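Local coordinates for protein carbohydrate kinase, FGGY (Rhodospirillum rubrum, PDB 3IFR) that probably phosphorylates D-xylulose as a xylulokinase of the FGGY family of carbohydrate kinases, at residues 308-311 / 312-316; 320-323 / 324-328; 213-216 / 217-220. One frame throughout, in Å; residues are numbered along the deposited sequence.

Contact 1 (308-311 / 312-316); sequences LNWL and AKLLA
On the closing turns of helix 305-315, Leu-311 and Leu-315 pack one turn apart, and Trp-310 meets Leu-314 beside them. Leu-311 holds its CG anti to the backbone N (chi1 -176°), which places CG beside the carbonyl carbon, where the branch meets Leu-315. There CG comes within 3.5 Å of Leu-315 CD2, tighter than a usual carbon contact, and Leu-311 CD1 lies 3.7 Å from Leu-315 CD1. With only a methyl left at Leu-311, as in an alanine here, Leu-315 CD1 and CD2 would probably lose most of their packing on this helix, and Trp-376 of helix 372-397 a buried neighbour. Trp-310 also has its CG anti to N, which brings the indole round to Leu-314. Leu-314 CD1 sits over one face, 3.9 Å from the centroid of the six-membered ring and 24° off its normal, a CH-pi contact; the indole also meets the ring of Phe-347. The scaffold is a regular alpha-helix with successive i to i+4 bonds. Ala-312 N donates to Leu-308 O at 2.7 Å, and Leu-315 N to Leu-311 O at 2.9 Å. Lys-313 N reaches Asn-309 O at 3.1 Å, with a weak second bond to Trp-310 O. The Lys-313 chain, extended beyond CG, runs alongside Asn-309 O, its CG 3.0 Å from that oxygen. Ala-316 is the first residue to leave helical backbone angles, yet its N still bonds to Ala-312 O.

Contact 2 (320-323 / 324-328); sequences GEAA and HAQLD
The flat groups here are the imidazole of His-324 and the side-chain amide of Gln-326. The imidazole stands obliquely to the preceding peptide, its ND1 4.1 Å from Ala-323 C, and beyond the segment it meets the indole of Trp-376 edge-to-face. The amide of Gln-326 brings NE2 to 3.7 Å from Ala-322 CB, a packing contact between an amide nitrogen and a methyl. The torsions explain its place: CG lies anti to the carbonyl carbon and beside the backbone N (chi1 -73°), and the chain runs on extended, back along the helix to lie beside Ala-322. On the way Gln-326 CG passes Ala-322 O at 3.4 Å.

That same oxygen accepts the backbone bond from Gln-326 N, 2.6 Å long and almost in line with the C=O (175°). One residue on, Leu-327 N gives a straight bond (180°) to Ala-323 O at 2.8 Å, and the CG of Leu-327 also rests near this oxygen. These are the i to i+4 bonds of the early part of helix 322-332. The preceding pair, Glu-321 with Ala-325, is joined through water instead: the water donates to Glu-321 O at 2.7 Å and accepts from Ala-325 N at 3.1 Å. Ala-323 and Leu-327 pack their side chains on Ala-316, just after the preceding helix. Asp-328 is gripped from outside by Trp-376 NE1 on OD1 and weakly by Ser-413 OG on OD2. Because the methyls of Ala-322 and Ala-323 offer no polar group, main-chain bonds hold this turn together, and the water carries the Glu-321 to Ala-325 link that no direct bond makes, satisfying a carbonyl and an amide at once.

Contact 3 (213-216 / 217-220); sequences AHPT and HRVL
Arg-218 O accepts the shortest polar bond of the contact, from His-214 NE2 at 2.8 Å. The oxygen lies at the ring edge, in the imidazole plane, but the donor stands 56° above the carbonyl plane and so misses the lone pairs. With CG anti to the backbone N (chi1 171°), the His-214 ring reaches across the mouth of the turn, and its CE1 comes 3.2 Å from Val-219 O. Its two faces are covered from opposite sides: Pro-215 CD lies over one, and Leu-220 CB makes an off-centre CH-pi contact with the other, 4.1 Å from the ring centroid.

Pro-215 also packs on the last two residues of the turn. Its CG lies 3.6 Å above one face of the Arg-218 guanidinium, toward the rim, while its CB touches His-217 CE1 at 3.8 Å. Thr-216 OG1 is bonded outside the turn, to Gly-242 O. Arg-218 N bonds to Pro-215 O at 3.2 Å, closing a type I beta turn from Pro-215 to Arg-218. The turn leads from strand 213-214, paired with 177-178, into 219-222, an outermost strand of the six-stranded mixed sheet in the N-terminal, actin-like ATPase half of the kinase.

How the contacts relate
Contacts 1 and 2 are neighbours, their centres 9 Å apart, on consecutive helices of the C-terminal FGGY domain. They touch through His-324 CE1, packed on Asn-309 OD1 and Ala-312 CB, and through Ala-312 against Leu-327; Trp-376 of helix 372-397 backs both. Contact 3 belongs to the N-terminal domain, on the opposite side of the chain's centre, about 30 Å from contact 1 at the nearest atoms. None is wholly core: each mixes buried residues, such as Leu-311, Ala-323 and Pro-215, with exposed ones. Over similar helix backbone bonds, contact 1 adds leucine and indole packing, contact 2 small methyls and a bridging water. In contact 3, joining two strands, a side chain bonds directly to backbone, as in neither helix contact.

Contact 1 (308-311 / 312-316)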
ATOM      1  N   LEU A 308      -6.686 -10.903 -14.086  1.00 31.40           N
ATOM      2  CA  LEU A 308      -7.061 -12.308 -14.105  1.00 31.37           C
ATOM      3  C   LEU A 308      -8.581 -12.461 -14.028  1.00 31.35           C
ATOM      4  O   LEU A 308      -9.152 -13.348 -14.656  1.00 31.84           O
ATOM      5  CB  LEU A 308      -6.395 -13.074 -12.955  1.00 28.10           C
ATOM      6  CG  LEU A 308      -4.984 -13.604 -13.207  1.00 30.74           C
ATOM      7  CD1 LEU A 308      -3.961 -12.473 -13.145  1.00 29.21           C
ATOM      8  CD2 LEU A 308      -4.656 -14.683 -12.201  1.00 29.50           C
ATOM      9  N   ASN A 309      -9.227 -11.615 -13.240  1.00 27.65           N
ATOM     10  CA  ASN A 309     -10.662 -11.686 -13.117  1.00 32.52           C
ATOM     11  C   ASN A 309     -11.310 -11.386 -14.483  1.00 33.68           C
ATOM     12  O   ASN A 309     -12.195 -12.102 -14.941  1.00 29.30           O
ATOM     13  CB  ASN A 309     -11.150 -10.720 -12.034  1.00 29.26           C
ATOM     14  CG  ASN A 309     -10.785 -11.181 -10.633  1.00 36.81           C
ATOM     15  OD1 ASN A 309     -10.882 -12.370 -10.311  1.00 39.84           O
ATOM     16  ND2 ASN A 309     -10.344 -10.246  -9.792  1.00 41.74           N
ATOM     17  N   TRP A 310     -10.852 -10.307 -15.115  1.00 31.24           N
ATOM     18  CA  TRP A 310     -11.218  -9.999 -16.483  1.00 28.94           C
ATOM     19  C   TRP A 310     -11.090 -11.269 -17.326  1.00 29.97           C
ATOM     20  O   TRP A 310     -12.065 -11.774 -17.864  1.00 32.17           O
ATOM     21  CB  TRP A 310     -10.306  -8.891 -17.015  1.00 28.17           C
ATOM     22  CG  TRP A 310     -10.532  -8.533 -18.432  1.00 26.38           C
ATOM     23  CD1 TRP A 310     -11.605  -7.896 -18.932  1.00 28.04           C
ATOM     24  CD2 TRP A 310      -9.648  -8.763 -19.530  1.00 25.62           C
ATOM     25  NE1 TRP A 310     -11.463  -7.713 -20.284  1.00 30.86           N
ATOM     26  CE2 TRP A 310     -10.270  -8.243 -20.681  1.00 26.96           C
ATOM     27  CE3 TRP A 310      -8.382  -9.347 -19.657  1.00 28.45           C
ATOM     28  CZ2 TRP A 310      -9.683  -8.299 -21.953  1.00 26.39           C
ATOM     29  CZ3 TRP A 310      -7.799  -9.402 -20.926  1.00 29.11           C
ATOM     30  CH2 TRP A 310      -8.453  -8.875 -22.057  1.00 23.81           C
ATOM     31  N   LEU A 311      -9.890 -11.810 -17.422  1.00 29.79           N
ATOM     32  CA  LEU A 311      -9.662 -12.879 -18.382  1.00 28.34           C
ATOM     33  C   LEU A 311     -10.388 -14.164 -18.012  1.00 30.03           C
ATOM     34  O   LEU A 311     -10.804 -14.906 -18.905  1.00 31.41           O
ATOM     35  CB  LEU A 311      -8.173 -13.135 -18.599  1.00 26.54           C
ATOM     36  CG  LEU A 311      -7.882 -14.198 -19.675  1.00 28.57           C
ATOM     37  CD1 LEU A 311      -8.294 -13.730 -21.088  1.00 24.52           C
ATOM     38  CD2 LEU A 311      -6.439 -14.652 -19.607  1.00 23.91           C
ATOM     39  N   ALA A 312     -10.524 -14.442 -16.714  1.00 27.84           N
ATOM     40  CA  ALA A 312     -11.257 -15.623 -16.271  1.00 28.12           C
ATOM     41  C   ALA A 312     -12.713 -15.566 -16.750  1.00 32.61           C
ATOM     42  O   ALA A 312     -13.309 -16.596 -17.100  1.00 32.19           O
ATOM     43  CB  ALA A 312     -11.193 -15.780 -14.757  1.00 28.80           C
ATOM     44  N   LYS A 313     -13.280 -14.363 -16.790  1.00 31.07           N
ATOM     45  CA  LYS A 313     -14.679 -14.207 -17.198  1.00 33.66           C
ATOM     46  C   LYS A 313     -14.811 -14.465 -18.687  1.00 32.84           C
ATOM     47  O   LYS A 313     -15.753 -15.108 -19.147  1.00 34.28           O
ATOM     48  CB  LYS A 313     -15.197 -12.804 -16.874  1.00 31.31           C
ATOM     49  CG  LYS A 313     -15.144 -12.429 -15.411  1.00 34.60           C
ATOM     50  CD  LYS A 313     -15.815 -11.036 -15.251  1.00 46.39           C
ATOM     51  CE  LYS A 313     -15.318 -10.229 -14.027  1.00 44.74           C
ATOM     52  NZ  LYS A 313     -15.695  -8.781 -14.153  1.00 43.98           N
ATOM     53  N   LEU A 314     -13.871 -13.925 -19.441  1.00 29.94           N
ATOM     54  CA  LEU A 314     -13.825 -14.172 -20.862  1.00 30.53           C
ATOM     55  C   LEU A 314     -13.642 -15.656 -21.178  1.00 33.01           C
ATOM     56  O   LEU A 314     -14.288 -16.185 -22.064  1.00 30.42           O
ATOM     57  CB  LEU A 314     -12.678 -13.381 -21.479  1.00 30.05           C
ATOM     58  CG  LEU A 314     -12.916 -11.880 -21.579  1.00 32.75           C
ATOM     59  CD1 LEU A 314     -11.719 -11.307 -22.268  1.00 32.50           C
ATOM     60  CD2 LEU A 314     -14.216 -11.556 -22.349  1.00 26.30           C
ATOM     61  N   LEU A 315     -12.757 -16.318 -20.439  1.00 32.53           N
ATOM     62  CA  LEU A 315     -12.308 -17.677 -20.789  1.00 33.15           C
ATOM     63  C   LEU A 315     -13.147 -18.791 -20.144  1.00 32.82           C
ATOM     64  O   LEU A 315     -13.221 -19.887 -20.659  1.00 32.87           O
ATOM     65  CB  LEU A 315     -10.835 -17.846 -20.394  1.00 31.07           C
ATOM     66  CG  LEU A 315      -9.774 -17.688 -21.494  1.00 30.92           C
ATOM     67  CD1 LEU A 315     -10.131 -16.647 -22.517  1.00 32.21           C
ATOM     68  CD2 LEU A 315      -8.425 -17.424 -20.892  1.00 29.22           C
ATOM     69  N   ALA A 316     -13.750 -18.490 -18.996  1.00 35.12           N
ATOM     70  CA  ALA A 316     -14.558 -19.433 -18.241  1.00 34.19           C
ATOM     71  C   ALA A 316     -15.860 -18.723 -17.892  1.00 35.25           C
ATOM     72  O   ALA A 316     -16.192 -18.530 -16.715  1.00 33.40           O
ATOM     73  CB  ALA A 316     -13.832 -19.863 -16.987  1.00 31.00           C
TER

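Contact 2 (320-323 / 324-328)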
ATOM      1  N   GLY A 320     -18.344 -19.792 -12.790  1.00 24.78           N
ATOM      2  CA  GLY A 320     -18.566 -19.368 -11.424  1.00 33.16           C
ATOM      3  C   GLY A 320     -17.250 -19.143 -10.702  1.00 34.44           C
ATOM      4  O   GLY A 320     -16.290 -18.679 -11.324  1.00 32.14           O
ATOM      5  N   GLU A 321     -17.201 -19.468  -9.406  1.00 34.76           N
ATOM      6  CA  GLU A 321     -15.950 -19.383  -8.655  1.00 33.78           C
ATOM      7  C   GLU A 321     -14.876 -20.318  -9.195  1.00 35.76           C
ATOM      8  O   GLU A 321     -13.686 -19.992  -9.197  1.00 37.04           O
ATOM      9  CB  GLU A 321     -16.147 -19.616  -7.156  1.00 39.91           C
ATOM     10  CG  GLU A 321     -17.547 -20.032  -6.715  1.00 49.11           C
ATOM     11  CD  GLU A 321     -17.843 -19.690  -5.231  1.00 59.29           C
ATOM     12  OE1 GLU A 321     -18.989 -19.274  -4.931  1.00 59.35           O
ATOM     13  OE2 GLU A 321     -16.938 -19.830  -4.365  1.00 61.46           O
ATOM     14  N   ALA A 322     -15.276 -21.483  -9.670  1.00 34.18           N
ATOM     15  CA  ALA A 322     -14.272 -22.463 -10.056  1.00 32.07           C
ATOM     16  C   ALA A 322     -13.403 -21.962 -11.226  1.00 33.60           C
ATOM     17  O   ALA A 322     -12.433 -22.612 -11.592  1.00 34.84           O
ATOM     18  CB  ALA A 322     -14.939 -23.753 -10.403  1.00 32.45           C
ATOM     19  N   ALA A 323     -13.745 -20.806 -11.799  1.00 34.67           N
ATOM     20  CA  ALA A 323     -13.091 -20.330 -13.017  1.00 31.66           C
ATOM     21  C   ALA A 323     -11.589 -20.392 -12.927  1.00 32.44           C
ATOM     22  O   ALA A 323     -10.953 -21.058 -13.735  1.00 29.72           O
ATOM     23  CB  ALA A 323     -13.512 -18.950 -13.335  1.00 30.21           C
ATOM     24  N   HIS A 324     -11.025 -19.681 -11.946  1.00 36.70           N
ATOM     25  CA  HIS A 324      -9.580 -19.725 -11.712  1.00 35.33           C
ATOM     26  C   HIS A 324      -9.081 -21.142 -11.460  1.00 33.36           C
ATOM     27  O   HIS A 324      -8.082 -21.577 -12.030  1.00 33.50           O
ATOM     28  CB  HIS A 324      -9.198 -18.875 -10.519  1.00 32.27           C
ATOM     29  CG  HIS A 324      -9.316 -17.415 -10.760  1.00 34.63           C
ATOM     30  ND1 HIS A 324     -10.478 -16.831 -11.227  1.00 35.60           N
ATOM     31  CD2 HIS A 324      -8.436 -16.407 -10.556  1.00 31.88           C
ATOM     32  CE1 HIS A 324     -10.298 -15.525 -11.328  1.00 33.31           C
ATOM     33  NE2 HIS A 324      -9.067 -15.246 -10.926  1.00 36.17           N
ATOM     34  N   ALA A 325      -9.733 -21.867 -10.573  1.00 31.96           N
ATOM     35  CA  ALA A 325      -9.261 -23.224 -10.376  1.00 34.63           C
ATOM     36  C   ALA A 325      -9.217 -23.954 -11.733  1.00 32.64           C
ATOM     37  O   ALA A 325      -8.229 -24.618 -12.087  1.00 28.76           O
ATOM     38  CB  ALA A 325     -10.139 -23.962  -9.386  1.00 34.14           C
ATOM     39  N   GLN A 326     -10.289 -23.821 -12.505  1.00 31.62           N
ATOM     40  CA  GLN A 326     -10.384 -24.583 -13.750  1.00 34.37           C
ATOM     41  C   GLN A 326      -9.312 -24.182 -14.756  1.00 31.93           C
ATOM     42  O   GLN A 326      -8.632 -25.048 -15.311  1.00 32.83           O
ATOM     43  CB  GLN A 326     -11.786 -24.476 -14.355  1.00 36.83           C
ATOM     44  CG  GLN A 326     -12.851 -25.275 -13.583  1.00 37.99           C
ATOM     45  CD  GLN A 326     -14.155 -25.372 -14.363  1.00 47.53           C
ATOM     46  OE1 GLN A 326     -14.144 -25.312 -15.599  1.00 46.47           O
ATOM     47  NE2 GLN A 326     -15.292 -25.502 -13.649  1.00 41.39           N
ATOM     48  N   LEU A 327      -9.146 -22.871 -14.960  1.00 32.15           N
ATOM     49  CA  LEU A 327      -8.058 -22.328 -15.797  1.00 31.25           C
ATOM     50  C   LEU A 327      -6.649 -22.599 -15.291  1.00 28.90           C
ATOM     51  O   LEU A 327      -5.729 -22.770 -16.103  1.00 27.98           O
ATOM     52  CB  LEU A 327      -8.232 -20.842 -16.034  1.00 30.34           C
ATOM     53  CG  LEU A 327      -9.532 -20.597 -16.782  1.00 30.60           C
ATOM     54  CD1 LEU A 327     -10.001 -19.157 -16.584  1.00 27.42           C
ATOM     55  CD2 LEU A 327      -9.337 -20.996 -18.270  1.00 27.98           C
ATOM     56  N   ASP A 328      -6.481 -22.657 -13.970  1.00 28.26           N
ATOM     57  CA  ASP A 328      -5.173 -22.942 -13.382  1.00 26.33           C
ATOM     58  C   ASP A 328      -4.776 -24.321 -13.815  1.00 29.04           C
ATOM     59  O   ASP A 328      -3.642 -24.552 -14.261  1.00 29.62           O
ATOM     60  CB  ASP A 328      -5.208 -22.853 -11.854  1.00 30.49           C
ATOM     61  CG  ASP A 328      -4.870 -21.445 -11.334  1.00 34.44           C
ATOM     62  OD1 ASP A 328      -4.749 -20.529 -12.177  1.00 32.56           O
ATOM     63  OD2 ASP A 328      -4.730 -21.258 -10.091  1.00 34.90           O
TER
HETATM   64  O   HOH W   1     -11.270 -20.701  -8.099  1.00 37.88           O

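Contact 3 (213-216 / 217-220)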
ATOM      1  N   ALA A 213       6.052  16.602  11.351  1.00 23.18           N
ATOM      2  CA  ALA A 213       6.085  15.163  11.089  1.00 25.17           C
ATOM      3  C   ALA A 213       6.533  14.367  12.323  1.00 23.25           C
ATOM      4  O   ALA A 213       7.298  14.860  13.171  1.00 23.96           O
ATOM      5  CB  ALA A 213       6.975  14.842   9.899  1.00 24.71           C
ATOM      6  N   HIS A 214       6.051  13.139  12.422  1.00 19.12           N
ATOM      7  CA  HIS A 214       6.360  12.300  13.579  1.00 20.34           C
ATOM      8  C   HIS A 214       6.616  10.883  13.090  1.00 20.75           C
ATOM      9  O   HIS A 214       5.856  10.377  12.246  1.00 19.66           O
ATOM     10  CB  HIS A 214       5.180  12.307  14.555  1.00 18.88           C
ATOM     11  CG  HIS A 214       5.294  11.312  15.671  1.00 18.53           C
ATOM     12  ND1 HIS A 214       5.803  11.637  16.907  1.00 20.60           N
ATOM     13  CD2 HIS A 214       4.918  10.011  15.749  1.00 18.65           C
ATOM     14  CE1 HIS A 214       5.760  10.574  17.696  1.00 20.99           C
ATOM     15  NE2 HIS A 214       5.202   9.586  17.019  1.00 20.83           N
ATOM     16  N   PRO A 215       7.679  10.230  13.611  1.00 21.38           N
ATOM     17  CA  PRO A 215       7.988   8.892  13.089  1.00 21.94           C
ATOM     18  C   PRO A 215       7.150   7.846  13.787  1.00 18.85           C
ATOM     19  O   PRO A 215       7.014   7.862  15.008  1.00 21.19           O
ATOM     20  CB  PRO A 215       9.464   8.709  13.441  1.00 20.60           C
ATOM     21  CG  PRO A 215       9.718   9.687  14.596  1.00 23.74           C
ATOM     22  CD  PRO A 215       8.497  10.553  14.790  1.00 20.21           C
ATOM     23  N   THR A 216       6.620   6.914  13.017  1.00 19.16           N
ATOM     24  CA  THR A 216       5.720   5.900  13.534  1.00 17.61           C
ATOM     25  C   THR A 216       6.128   5.236  14.852  1.00 20.75           C
ATOM     26  O   THR A 216       5.310   5.106  15.770  1.00 20.24           O
ATOM     27  CB  THR A 216       5.535   4.808  12.487  1.00 19.31           C
ATOM     28  OG1 THR A 216       5.025   5.389  11.285  1.00 19.09           O
ATOM     29  CG2 THR A 216       4.577   3.752  12.984  1.00 17.23           C
ATOM     30  N   HIS A 217       7.380   4.793  14.952  1.00 20.20           N
ATOM     31  CA  HIS A 217       7.797   3.971  16.096  1.00 19.94           C
ATOM     32  C   HIS A 217       7.832   4.702  17.455  1.00 22.39           C
ATOM     33  O   HIS A 217       7.782   4.052  18.511  1.00 21.32           O
ATOM     34  CB  HIS A 217       9.156   3.342  15.821  1.00 19.97           C
ATOM     35  CG  HIS A 217      10.275   4.329  15.782  1.00 20.89           C
ATOM     36  ND1 HIS A 217      10.552   5.103  14.670  1.00 22.61           N
ATOM     37  CD2 HIS A 217      11.178   4.694  16.727  1.00 21.63           C
ATOM     38  CE1 HIS A 217      11.590   5.888  14.926  1.00 22.75           C
ATOM     39  NE2 HIS A 217      11.974   5.667  16.176  1.00 21.77           N
ATOM     40  N   ARG A 218       7.920   6.035  17.434  1.00 18.69           N
ATOM     41  CA  ARG A 218       7.968   6.793  18.676  1.00 21.42           C
ATOM     42  C   ARG A 218       6.568   7.027  19.229  1.00 22.77           C
ATOM     43  O   ARG A 218       5.616   7.162  18.456  1.00 24.07           O
ATOM     44  CB  ARG A 218       8.600   8.157  18.451  1.00 23.96           C
ATOM     45  CG  ARG A 218      10.087   8.182  18.291  1.00 27.63           C
ATOM     46  CD  ARG A 218      10.542   9.634  18.359  1.00 32.57           C
ATOM     47  NE  ARG A 218      11.781   9.836  17.627  1.00 38.94           N
ATOM     48  CZ  ARG A 218      12.144  10.988  17.070  1.00 46.34           C
ATOM     49  NH1 ARG A 218      11.355  12.072  17.165  1.00 37.00           N
ATOM     50  NH2 ARG A 218      13.305  11.044  16.416  1.00 47.81           N
ATOM     51  N   VAL A 219       6.447   7.113  20.552  1.00 22.01           N
ATOM     52  CA  VAL A 219       5.180   7.408  21.199  1.00 22.06           C
ATOM     53  C   VAL A 219       4.744   8.795  20.776  1.00 23.29           C
ATOM     54  O   VAL A 219       5.538   9.732  20.823  1.00 25.05           O
ATOM     55  CB  VAL A 219       5.288   7.373  22.762  1.00 25.31           C
ATOM     56  CG1 VAL A 219       3.935   7.175  23.383  1.00 21.20           C
ATOM     57  CG2 VAL A 219       6.180   6.276  23.214  1.00 22.97           C
ATOM     58  N   LEU A 220       3.478   8.921  20.378  1.00 22.01           N
ATOM     59  CA  LEU A 220       2.907  10.177  19.909  1.00 20.13           C
ATOM     60  C   LEU A 220       2.208  10.968  21.036  1.00 23.57           C
ATOM     61  O   LEU A 220       2.307  12.203  21.112  1.00 21.18           O
ATOM     62  CB  LEU A 220       1.958   9.908  18.720  1.00 19.34           C
ATOM     63  CG  LEU A 220       0.816  10.898  18.439  1.00 23.29           C
ATOM     64  CD1 LEU A 220       1.400  12.285  18.251  1.00 28.93           C
ATOM     65  CD2 LEU A 220      -0.009  10.531  17.217  1.00 22.02           C
TER